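Local structure of probable uracil-DNA glycosylase (Acanthamoeba polyphaga mimivirus, 5X55) at residues K112-C117 / Q162-Y167; K144-Q149 / E273-D278; Y322-T327 / S344-D349. The protein is a mimivirus protein, probably a uracil-DNA glycosylase by family, with a central four-stranded parallel beta-sheet flanked by helices. All coordinates share one frame; numbering follows the deposited sequence.

Contact 1 (K112-C117 / Q162-Y167); sequences KSWIEC and QRIVPY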
loop_
_atom_site.group_PDB
_atom_site.type_symbol
_atom_site.label_atom_id
_atom_site.label_comp_id
_atom_site.label_asym_id
_atom_site.label_seq_id
_atom_site.Cartn_x
_atom_site.Cartn_y
_atom_site.Cartn_z
ATOM N N LYS A 112 -5.393 4.074 -19.086
ATOM C CA LYS A 112 -4.292 4.285 -20.009
ATOM C C LYS A 112 -2.960 3.908 -19.364
ATOM O O LYS A 112 -2.761 4.073 -18.155
ATOM C CB LYS A 112 -4.259 5.747 -20.447
ATOM C CG LYS A 112 -5.462 6.191 -21.252
ATOM C CD LYS A 112 -5.856 7.629 -20.901
ATOM C CE LYS A 112 -4.715 8.617 -21.140
ATOM N NZ LYS A 112 -4.995 9.981 -20.549
ATOM N N SER A 113 -2.024 3.436 -20.188
ATOM C CA SER A 113 -0.672 3.176 -19.714
ATOM C C SER A 113 0.104 4.482 -19.572
ATOM O O SER A 113 -0.362 5.560 -19.936
ATOM C CB SER A 113 0.062 2.212 -20.655
ATOM O OG SER A 113 0.390 2.837 -21.890
ATOM N N TRP A 114 1.324 4.378 -19.049
ATOM C CA TRP A 114 2.157 5.561 -18.864
ATOM C C TRP A 114 2.427 6.278 -20.183
ATOM O O TRP A 114 2.284 7.505 -20.272
ATOM C CB TRP A 114 3.456 5.176 -18.172
ATOM C CG TRP A 114 3.235 4.941 -16.716
ATOM C CD1 TRP A 114 2.671 3.833 -16.139
ATOM C CD2 TRP A 114 3.532 5.843 -15.649
ATOM N NE1 TRP A 114 2.604 3.992 -14.778
ATOM C CE2 TRP A 114 3.139 5.210 -14.446
ATOM C CE3 TRP A 114 4.101 7.122 -15.588
ATOM C CZ2 TRP A 114 3.291 5.814 -13.195
ATOM C CZ3 TRP A 114 4.258 7.722 -14.342
ATOM C CH2 TRP A 114 3.848 7.063 -13.159
ATOM N N ILE A 115 2.820 5.532 -21.222
ATOM C CA ILE A 115 3.140 6.178 -22.493
ATOM C C ILE A 115 1.888 6.756 -23.165
ATOM O O ILE A 115 1.999 7.658 -24.003
ATOM C CB ILE A 115 3.904 5.198 -23.418
ATOM C CG1 ILE A 115 4.529 5.948 -24.595
ATOM C CG2 ILE A 115 3.011 4.071 -23.911
ATOM C CD1 ILE A 115 5.482 7.067 -24.170
ATOM N N GLU A 116 0.693 6.300 -22.789
ATOM C CA GLU A 116 -0.523 6.926 -23.305
ATOM C C GLU A 116 -0.855 8.229 -22.573
ATOM O O GLU A 116 -1.224 9.216 -23.223
ATOM C CB GLU A 116 -1.688 5.936 -23.234
ATOM C CG GLU A 116 -1.318 4.585 -23.844
ATOM C CD GLU A 116 -2.478 3.600 -23.934
ATOM O OE1 GLU A 116 -2.598 2.906 -24.966
ATOM O OE2 GLU A 116 -3.267 3.509 -22.975
ATOM N N CYS A 117 -0.715 8.262 -21.231
ATOM C CA CYS A 117 -0.959 9.489 -20.462
ATOM C C CYS A 117 0.095 10.550 -20.717
ATOM O O CYS A 117 -0.184 11.743 -20.556
ATOM C CB CYS A 117 -0.975 9.223 -18.951
ATOM S SG CYS A 117 -2.260 8.131 -18.400
ATOM N N GLN A 162 9.833 1.476 -20.904
ATOM C CA GLN A 162 9.544 0.473 -19.879
ATOM C C GLN A 162 8.073 0.508 -19.495
ATOM O O GLN A 162 7.484 1.584 -19.356
ATOM C CB GLN A 162 10.400 0.717 -18.644
ATOM C CG GLN A 162 11.884 0.598 -18.915
ATOM C CD GLN A 162 12.718 0.889 -17.690
ATOM O OE1 GLN A 162 12.206 1.368 -16.674
ATOM N NE2 GLN A 162 14.018 0.595 -17.776
ATOM N N ARG A 163 7.485 -0.675 -19.281
ATOM C CA ARG A 163 6.060 -0.790 -18.943
ATOM C C ARG A 163 5.884 -0.664 -17.432
ATOM O O ARG A 163 5.733 -1.646 -16.699
ATOM C CB ARG A 163 5.488 -2.107 -19.457
ATOM C CG ARG A 163 6.078 -2.540 -20.769
ATOM C CD ARG A 163 5.285 -3.560 -21.449
ATOM N NE ARG A 163 4.295 -2.955 -22.311
ATOM C CZ ARG A 163 3.041 -3.320 -22.467
ATOM N NH1 ARG A 163 2.594 -4.341 -21.813
ATOM N NH2 ARG A 163 2.276 -2.626 -23.279
ATOM N N ILE A 164 5.888 0.580 -16.970
ATOM C CA ILE A 164 5.687 0.861 -15.557
ATOM C C ILE A 164 4.288 0.440 -15.135
ATOM O O ILE A 164 3.314 0.660 -15.861
ATOM C CB ILE A 164 5.923 2.353 -15.303
ATOM C CG1 ILE A 164 7.355 2.718 -15.716
ATOM C CG2 ILE A 164 5.580 2.699 -13.865
ATOM C CD1 ILE A 164 7.708 4.184 -15.504
ATOM N N VAL A 165 4.194 -0.211 -13.976
ATOM C CA VAL A 165 2.932 -0.585 -13.343
ATOM C C VAL A 165 2.997 -0.080 -11.904
ATOM O O VAL A 165 4.101 0.047 -11.349
ATOM C CB VAL A 165 2.683 -2.102 -13.402
ATOM C CG1 VAL A 165 2.574 -2.576 -14.848
ATOM C CG2 VAL A 165 3.790 -2.878 -12.635
ATOM N N PRO A 166 1.868 0.291 -11.279
ATOM C CA PRO A 166 0.537 0.369 -11.892
ATOM C C PRO A 166 0.432 1.540 -12.871
ATOM O O PRO A 166 1.326 2.384 -12.871
ATOM C CB PRO A 166 -0.386 0.585 -10.690
ATOM C CG PRO A 166 0.471 1.369 -9.729
ATOM C CD PRO A 166 1.851 0.743 -9.873
ATOM N N TYR A 167 -0.637 1.575 -13.679
ATOM C CA TYR A 167 -0.863 2.667 -14.614
ATOM C C TYR A 167 -1.104 3.969 -13.852
ATOM O O TYR A 167 -1.484 3.951 -12.675
ATOM C CB TYR A 167 -2.039 2.342 -15.530
ATOM C CG TYR A 167 -1.726 1.262 -16.556
ATOM C CD1 TYR A 167 -0.432 0.780 -16.712
ATOM C CD2 TYR A 167 -2.720 0.738 -17.373
ATOM C CE1 TYR A 167 -0.145 -0.185 -17.636
ATOM C CE2 TYR A 167 -2.439 -0.239 -18.307
ATOM C CZ TYR A 167 -1.149 -0.697 -18.429
ATOM O OH TYR A 167 -0.851 -1.671 -19.344
HETATM O O HOH W 1 2.802 1.615 -18.601
#

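Contact 2 (K144-Q149 / E273-D278); sequences KTYFPQ and ESFTAD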
loop_
_atom_site.group_PDB
_atom_site.type_symbol
_atom_site.label_atom_id
_atom_site.label_comp_id
_atom_site.label_asym_id
_atom_site.label_seq_id
_atom_site.Cartn_x
_atom_site.Cartn_y
_atom_site.Cartn_z
ATOM N N LYS A 144 10.842 19.802 -2.103
ATOM C CA LYS A 144 12.065 19.091 -1.739
ATOM C C LYS A 144 12.963 18.918 -2.957
ATOM O O LYS A 144 12.492 18.874 -4.093
ATOM C CB LYS A 144 11.738 17.716 -1.153
ATOM C CG LYS A 144 10.759 17.744 -0.000
ATOM C CD LYS A 144 11.391 18.313 1.249
ATOM C CE LYS A 144 11.256 17.322 2.412
ATOM N NZ LYS A 144 11.960 16.021 2.159
ATOM N N THR A 145 14.269 18.787 -2.718
ATOM C CA THR A 145 15.174 18.694 -3.862
ATOM C C THR A 145 15.089 17.335 -4.550
ATOM O O THR A 145 15.355 17.248 -5.751
ATOM C CB THR A 145 16.619 19.001 -3.449
ATOM O OG1 THR A 145 17.124 17.971 -2.588
ATOM C CG2 THR A 145 16.700 20.349 -2.733
ATOM N N TYR A 146 14.693 16.271 -3.837
ATOM C CA TYR A 146 14.592 14.974 -4.502
ATOM C C TYR A 146 13.447 14.918 -5.527
ATOM O O TYR A 146 13.501 14.105 -6.455
ATOM C CB TYR A 146 14.442 13.843 -3.459
ATOM C CG TYR A 146 13.081 13.790 -2.768
ATOM C CD1 TYR A 146 11.955 13.297 -3.431
ATOM C CD2 TYR A 146 12.921 14.243 -1.466
ATOM C CE1 TYR A 146 10.708 13.266 -2.823
ATOM C CE2 TYR A 146 11.675 14.207 -0.844
ATOM C CZ TYR A 146 10.575 13.709 -1.536
ATOM O OH TYR A 146 9.342 13.678 -0.943
ATOM N N PHE A 147 12.417 15.759 -5.394
ATOM C CA PHE A 147 11.211 15.550 -6.200
ATOM C C PHE A 147 11.432 15.718 -7.703
ATOM O O PHE A 147 10.942 14.870 -8.478
ATOM C CB PHE A 147 10.087 16.455 -5.701
ATOM C CG PHE A 147 8.781 16.190 -6.363
ATOM C CD1 PHE A 147 7.948 15.197 -5.892
ATOM C CD2 PHE A 147 8.390 16.918 -7.469
ATOM C CE1 PHE A 147 6.744 14.945 -6.495
ATOM C CE2 PHE A 147 7.196 16.664 -8.079
ATOM C CZ PHE A 147 6.369 15.678 -7.594
ATOM N N PRO A 148 12.109 16.766 -8.191
ATOM C CA PRO A 148 12.457 16.773 -9.624
ATOM C C PRO A 148 13.272 15.570 -10.028
ATOM O O PRO A 148 13.101 15.081 -11.149
ATOM C CB PRO A 148 13.241 18.080 -9.798
ATOM C CG PRO A 148 12.714 18.964 -8.731
ATOM C CD PRO A 148 12.478 18.042 -7.546
ATOM N N GLN A 149 14.142 15.055 -9.152
ATOM C CA GLN A 149 14.866 13.835 -9.497
ATOM C C GLN A 149 13.903 12.675 -9.719
ATOM O O GLN A 149 14.072 11.889 -10.660
ATOM C CB GLN A 149 15.884 13.488 -8.416
ATOM C CG GLN A 149 17.111 14.390 -8.410
ATOM C CD GLN A 149 17.862 14.362 -7.080
ATOM O OE1 GLN A 149 17.890 13.341 -6.380
ATOM N NE2 GLN A 149 18.474 15.488 -6.726
ATOM N N GLU A 273 11.853 6.202 -2.019
ATOM C CA GLU A 273 12.127 6.137 -0.581
ATOM C C GLU A 273 11.892 7.481 0.101
ATOM O O GLU A 273 11.324 7.535 1.200
ATOM C CB GLU A 273 13.565 5.648 -0.326
ATOM C CG GLU A 273 13.813 4.150 -0.634
ATOM C CD GLU A 273 15.221 3.641 -0.252
ATOM O OE1 GLU A 273 16.241 4.335 -0.490
ATOM O OE2 GLU A 273 15.305 2.522 0.297
ATOM N N SER A 274 12.316 8.581 -0.529
ATOM C CA SER A 274 12.120 9.874 0.114
ATOM C C SER A 274 10.650 10.282 0.087
ATOM O O SER A 274 10.150 10.887 1.041
ATOM C CB SER A 274 12.985 10.946 -0.556
ATOM O OG SER A 274 14.346 10.585 -0.501
ATOM N N PHE A 275 9.956 9.979 -1.005
ATOM C CA PHE A 275 8.532 10.279 -1.081
ATOM C C PHE A 275 7.769 9.520 -0.009
ATOM O O PHE A 275 6.977 10.107 0.730
ATOM C CB PHE A 275 8.003 9.939 -2.477
ATOM C CG PHE A 275 6.545 10.265 -2.672
ATOM C CD1 PHE A 275 6.155 11.540 -3.048
ATOM C CD2 PHE A 275 5.572 9.289 -2.493
ATOM C CE1 PHE A 275 4.805 11.855 -3.244
ATOM C CE2 PHE A 275 4.226 9.579 -2.690
ATOM C CZ PHE A 275 3.834 10.872 -3.059
ATOM N N THR A 276 8.026 8.216 0.116
ATOM C CA THR A 276 7.337 7.420 1.129
ATOM C C THR A 276 7.719 7.864 2.542
ATOM O O THR A 276 6.860 7.917 3.434
ATOM C CB THR A 276 7.630 5.932 0.913
ATOM O OG1 THR A 276 7.175 5.540 -0.389
ATOM C CG2 THR A 276 6.908 5.079 1.960
ATOM N N ALA A 277 8.986 8.229 2.762
ATOM C CA ALA A 277 9.366 8.732 4.079
ATOM C C ALA A 277 8.605 10.005 4.416
ATOM O O ALA A 277 8.096 10.156 5.532
ATOM C CB ALA A 277 10.874 8.974 4.144
ATOM N N ASP A 278 8.490 10.926 3.450
ATOM C CA ASP A 278 7.712 12.137 3.691
ATOM C C ASP A 278 6.222 11.837 3.861
ATOM O O ASP A 278 5.527 12.558 4.581
ATOM C CB ASP A 278 7.928 13.136 2.553
ATOM C CG ASP A 278 9.234 13.904 2.686
ATOM O OD1 ASP A 278 9.781 13.978 3.807
ATOM O OD2 ASP A 278 9.713 14.436 1.662
#

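Contact 3 (Y322-T327 / S344-D349); sequences YSVSNT and SFNSVD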
loop_
_atom_site.group_PDB
_atom_site.type_symbol
_atom_site.label_atom_id
_atom_site.label_comp_id
_atom_site.label_asym_id
_atom_site.label_seq_id
_atom_site.Cartn_x
_atom_site.Cartn_y
_atom_site.Cartn_z
ATOM N N TYR A 322 6.502 -17.949 1.995
ATOM C CA TYR A 322 7.855 -18.205 2.465
ATOM C C TYR A 322 8.076 -17.776 3.912
ATOM O O TYR A 322 9.042 -18.223 4.526
ATOM C CB TYR A 322 8.866 -17.529 1.527
ATOM C CG TYR A 322 9.079 -18.319 0.243
ATOM C CD1 TYR A 322 8.954 -19.695 0.236
ATOM C CD2 TYR A 322 9.386 -17.699 -0.955
ATOM C CE1 TYR A 322 9.131 -20.445 -0.923
ATOM C CE2 TYR A 322 9.579 -18.440 -2.135
ATOM C CZ TYR A 322 9.445 -19.814 -2.108
ATOM O OH TYR A 322 9.619 -20.565 -3.251
ATOM N N SER A 323 7.188 -16.958 4.491
ATOM C CA SER A 323 7.396 -16.476 5.852
ATOM C C SER A 323 6.161 -16.568 6.738
ATOM O O SER A 323 6.254 -16.262 7.929
ATOM C CB SER A 323 7.896 -15.024 5.822
ATOM O OG SER A 323 7.026 -14.203 5.057
ATOM N N VAL A 324 5.019 -17.013 6.203
ATOM C CA VAL A 324 3.746 -16.849 6.905
ATOM C C VAL A 324 3.753 -17.588 8.243
ATOM O O VAL A 324 3.202 -17.096 9.235
ATOM C CB VAL A 324 2.579 -17.303 5.999
ATOM C CG1 VAL A 324 2.764 -18.776 5.543
ATOM C CG2 VAL A 324 1.222 -17.087 6.697
ATOM N N SER A 325 4.380 -18.763 8.311
ATOM C CA SER A 325 4.315 -19.563 9.531
ATOM C C SER A 325 5.625 -19.586 10.304
ATOM O O SER A 325 5.758 -20.373 11.253
ATOM C CB SER A 325 3.855 -20.997 9.227
ATOM O OG SER A 325 4.554 -21.560 8.136
ATOM N N ASN A 326 6.583 -18.735 9.947
ATOM C CA ASN A 326 7.816 -18.577 10.699
ATOM C C ASN A 326 7.826 -17.234 11.410
ATOM O O ASN A 326 7.283 -16.246 10.904
ATOM C CB ASN A 326 9.031 -18.664 9.777
ATOM C CG ASN A 326 9.113 -19.994 9.067
ATOM O OD1 ASN A 326 8.788 -21.035 9.648
ATOM N ND2 ASN A 326 9.536 -19.974 7.805
ATOM N N THR A 327 8.454 -17.205 12.586
ATOM C CA THR A 327 8.813 -15.935 13.208
ATOM C C THR A 327 9.707 -15.120 12.269
ATOM O O THR A 327 10.245 -15.616 11.283
ATOM C CB THR A 327 9.564 -16.143 14.523
ATOM O OG1 THR A 327 10.851 -16.713 14.242
ATOM C CG2 THR A 327 8.799 -17.047 15.450
ATOM N N SER A 344 5.103 -15.161 13.952
ATOM C CA SER A 344 4.680 -15.474 12.597
ATOM C C SER A 344 3.325 -14.838 12.280
ATOM O O SER A 344 2.466 -14.665 13.149
ATOM C CB SER A 344 4.584 -16.988 12.392
ATOM O OG SER A 344 3.521 -17.531 13.140
ATOM N N PHE A 345 3.139 -14.525 10.999
ATOM C CA PHE A 345 1.909 -13.886 10.554
ATOM C C PHE A 345 0.681 -14.680 10.976
ATOM O O PHE A 345 -0.290 -14.107 11.483
ATOM C CB PHE A 345 1.926 -13.713 9.033
ATOM C CG PHE A 345 0.663 -13.092 8.495
ATOM C CD1 PHE A 345 -0.439 -13.888 8.157
ATOM C CD2 PHE A 345 0.556 -11.705 8.388
ATOM C CE1 PHE A 345 -1.610 -13.301 7.691
ATOM C CE2 PHE A 345 -0.608 -11.111 7.930
ATOM C CZ PHE A 345 -1.691 -11.909 7.569
ATOM N N ASN A 346 0.694 -15.993 10.760
ATOM C CA ASN A 346 -0.533 -16.755 10.966
ATOM C C ASN A 346 -0.851 -17.009 12.436
ATOM O O ASN A 346 -1.897 -17.590 12.724
ATOM C CB ASN A 346 -0.507 -18.088 10.186
ATOM C CG ASN A 346 0.599 -19.054 10.636
ATOM O OD1 ASN A 346 1.362 -18.793 11.571
ATOM N ND2 ASN A 346 0.670 -20.199 9.956
ATOM N N SER A 347 -0.006 -16.570 13.365
ATOM C CA SER A 347 -0.270 -16.746 14.787
ATOM C C SER A 347 -0.819 -15.493 15.466
ATOM O O SER A 347 -1.230 -15.575 16.624
ATOM C CB SER A 347 1.010 -17.195 15.515
ATOM O OG SER A 347 1.899 -16.104 15.692
ATOM N N VAL A 348 -0.838 -14.343 14.783
ATOM C CA VAL A 348 -1.270 -13.071 15.362
ATOM C C VAL A 348 -2.661 -12.748 14.853
ATOM O O VAL A 348 -2.975 -12.961 13.672
ATOM C CB VAL A 348 -0.297 -11.926 15.011
ATOM C CG1 VAL A 348 -0.769 -10.604 15.620
ATOM C CG2 VAL A 348 1.121 -12.247 15.449
ATOM N N ASP A 349 -3.505 -12.225 15.738
ATOM C CA ASP A 349 -4.828 -11.772 15.327
ATOM C C ASP A 349 -4.714 -10.295 14.950
ATOM O O ASP A 349 -5.119 -9.401 15.694
ATOM C CB ASP A 349 -5.833 -12.015 16.437
ATOM C CG ASP A 349 -7.248 -11.638 16.051
ATOM O OD1 ASP A 349 -7.506 -11.310 14.878
ATOM O OD2 ASP A 349 -8.121 -11.708 16.935
#

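Contact 1 (K112-C117 / Q162-Y167)
The indole of Trp114 gives its N-H to the carbonyl of Pro166, NE1 to O 2.8 Å, in a nearly straight bond (169° at the hydrogen) that keeps the acceptor at the ring edge. This joins the one-turn helix 114-117, with Ser113 as N-cap, to strand 164-165 and the loop after it, where a cis peptide precedes Pro166. One indole face carries Ile164: its CG2 makes a CH-pi contact 3.7 Å from the centroid of the five-membered ring of Trp114, set off toward the rim. CG of Trp114 lies beside the backbone N (chi1 -76°), which sends the ring toward strand 164-165, a face on Ile164 and NE1 directed at Pro166 O. In Tyr167 the ring face is turned to the backbone: Ser113 CA sits over the centre of the Tyr167 ring, 3.7 Å from its centroid and only 7° off the normal, while Ser113 CB rests toward CE1 and CZ.

Farther out, Leu158 of helix 146-159 touches both Trp114 and Ile164, and Thr260 pairs with Val165 in the two-stranded sheet. The N-cap residue is held from within its own segment, Ser113 N donating to Glu116 OE2 from above the carboxylate plane. A water bridges the two backbones, accepting from Trp114 N and donating to Ile164 O, 2.9 Å away.

Contact 2 (K144-Q149 / E273-D278)
Asp278 OD2 is gripped by two donors from 144-149: Lys144 NZ at 2.8 Å from OD2, in a salt bridge, and Tyr146 OH at 2.7 Å from the same OD2. Lys144, in the loop leading to helix 146-159, together with Tyr146, meets the first turns of helix 273-286, the latter within the uracil-DNA glycosylase superfamily region. The two donors divide the oxygen between them. The ammonium takes the syn lone pair of OD2, on the side of the other carboxylate oxygen, whereas the phenol arrives on the anti side, 20° out of the carboxylate plane. Two donors, one of them charged, would be expected to favour the ionised form of this buried carboxylate. The lysine reaches it by a chain bent at three successive torsions, which curls it round to bring NZ near the plane of the Tyr146 ring, at its edge.

Tyr146 carries the apolar side as well. With CG between its own backbone N and carbonyl carbon (chi1 72°), the phenol points across to the facing helix and lays a ring face against Ser274. There Ser274 CB stands over the centre of the Tyr146 ring, 3.4 Å from the centroid and 12° off the normal, a close CH-pi contact. The ring is turned obliquely to the carboxylate of Asp278.

Around this pair, Val141 of helix 135-142 touches Tyr146, Phe147 and Phe275, and Tyr140 touches Asp278, so a third helix adjoins the junction. Phe275 also meets Phe258 edge-to-face. Tyr146 OH passes 3.5 Å from Phe275 CA, and Tyr146 CE1 lies 4.3 Å from Phe275 CB.

Contact 3 (Y322-T327 / S344-D349)
Val324 O, from the type I beta turn Ser323-Asn326, accepts a hydrogen bond from Asn346 N at 3.1 Å (162° at the hydrogen), tying that turn to the 3-10 segment 345-347. Farther along, Asn326 O receives a CA-H...O contact from Ser344, 3.2 Å from Ser344 CA, and Ser344 CB packs against the same carbonyl.

Val324 supplies the apolar part. Its CG2, anti to the backbone N, touches two residues of the other segment: Val324 CG2 lies 3.9 Å from Phe345 CD1, and it also meets CB of Asn346. Phe345 starts toward the turn but swings its ring away (chi1 178°), to stack on His350 and touch Ile224 and Asn227 of helix 219-230.

The two segments flank the base of a beta-hairpin, strands 328-332 and 338-342, one entering it from strand 312-316 and the other leaving it for helix 350-360, within the superfamily region. Ser317 OG also stands at this base, hydrogen-bonded to Ser323 O, Asn326 O and Phe345 N.

Beside the turn, the carboxamide of Asn346 places ND2 next to Ser325, 3.4 Å from Ser325 CB. Ser344 OG helps fix the rotation of that amide, donating to Asn346 OD1 at 3.0 Å, nearly in line with the side-chain C=O. Ser344 O in turn accepts twice from Ser347, from its N and its OG, both arriving from the same face of the carbonyl plane, with Ser347 OG 3.0 Å from Ser344 O.

How the contacts relate
From the N terminus, 112-117 comes first and pairs with 162-167, so contact 1 closes a loop of 44 residues that contains helix 135-142 and helix 146-159. Segment 144-149 lies inside that loop but its partner, 273-278, lies far beyond it; contacts 1 and 2 therefore cross along the chain. Their centres are 21 Å apart, and helix 146-159 runs from one toward the other. Contact 2 joins the start of the 146-159 region to helix 273-286. Contact 3 follows in series, closing the short 16-residue hairpin excursion before the final helix. It sits across the chain's centre from contact 1, with centres 35 Å apart.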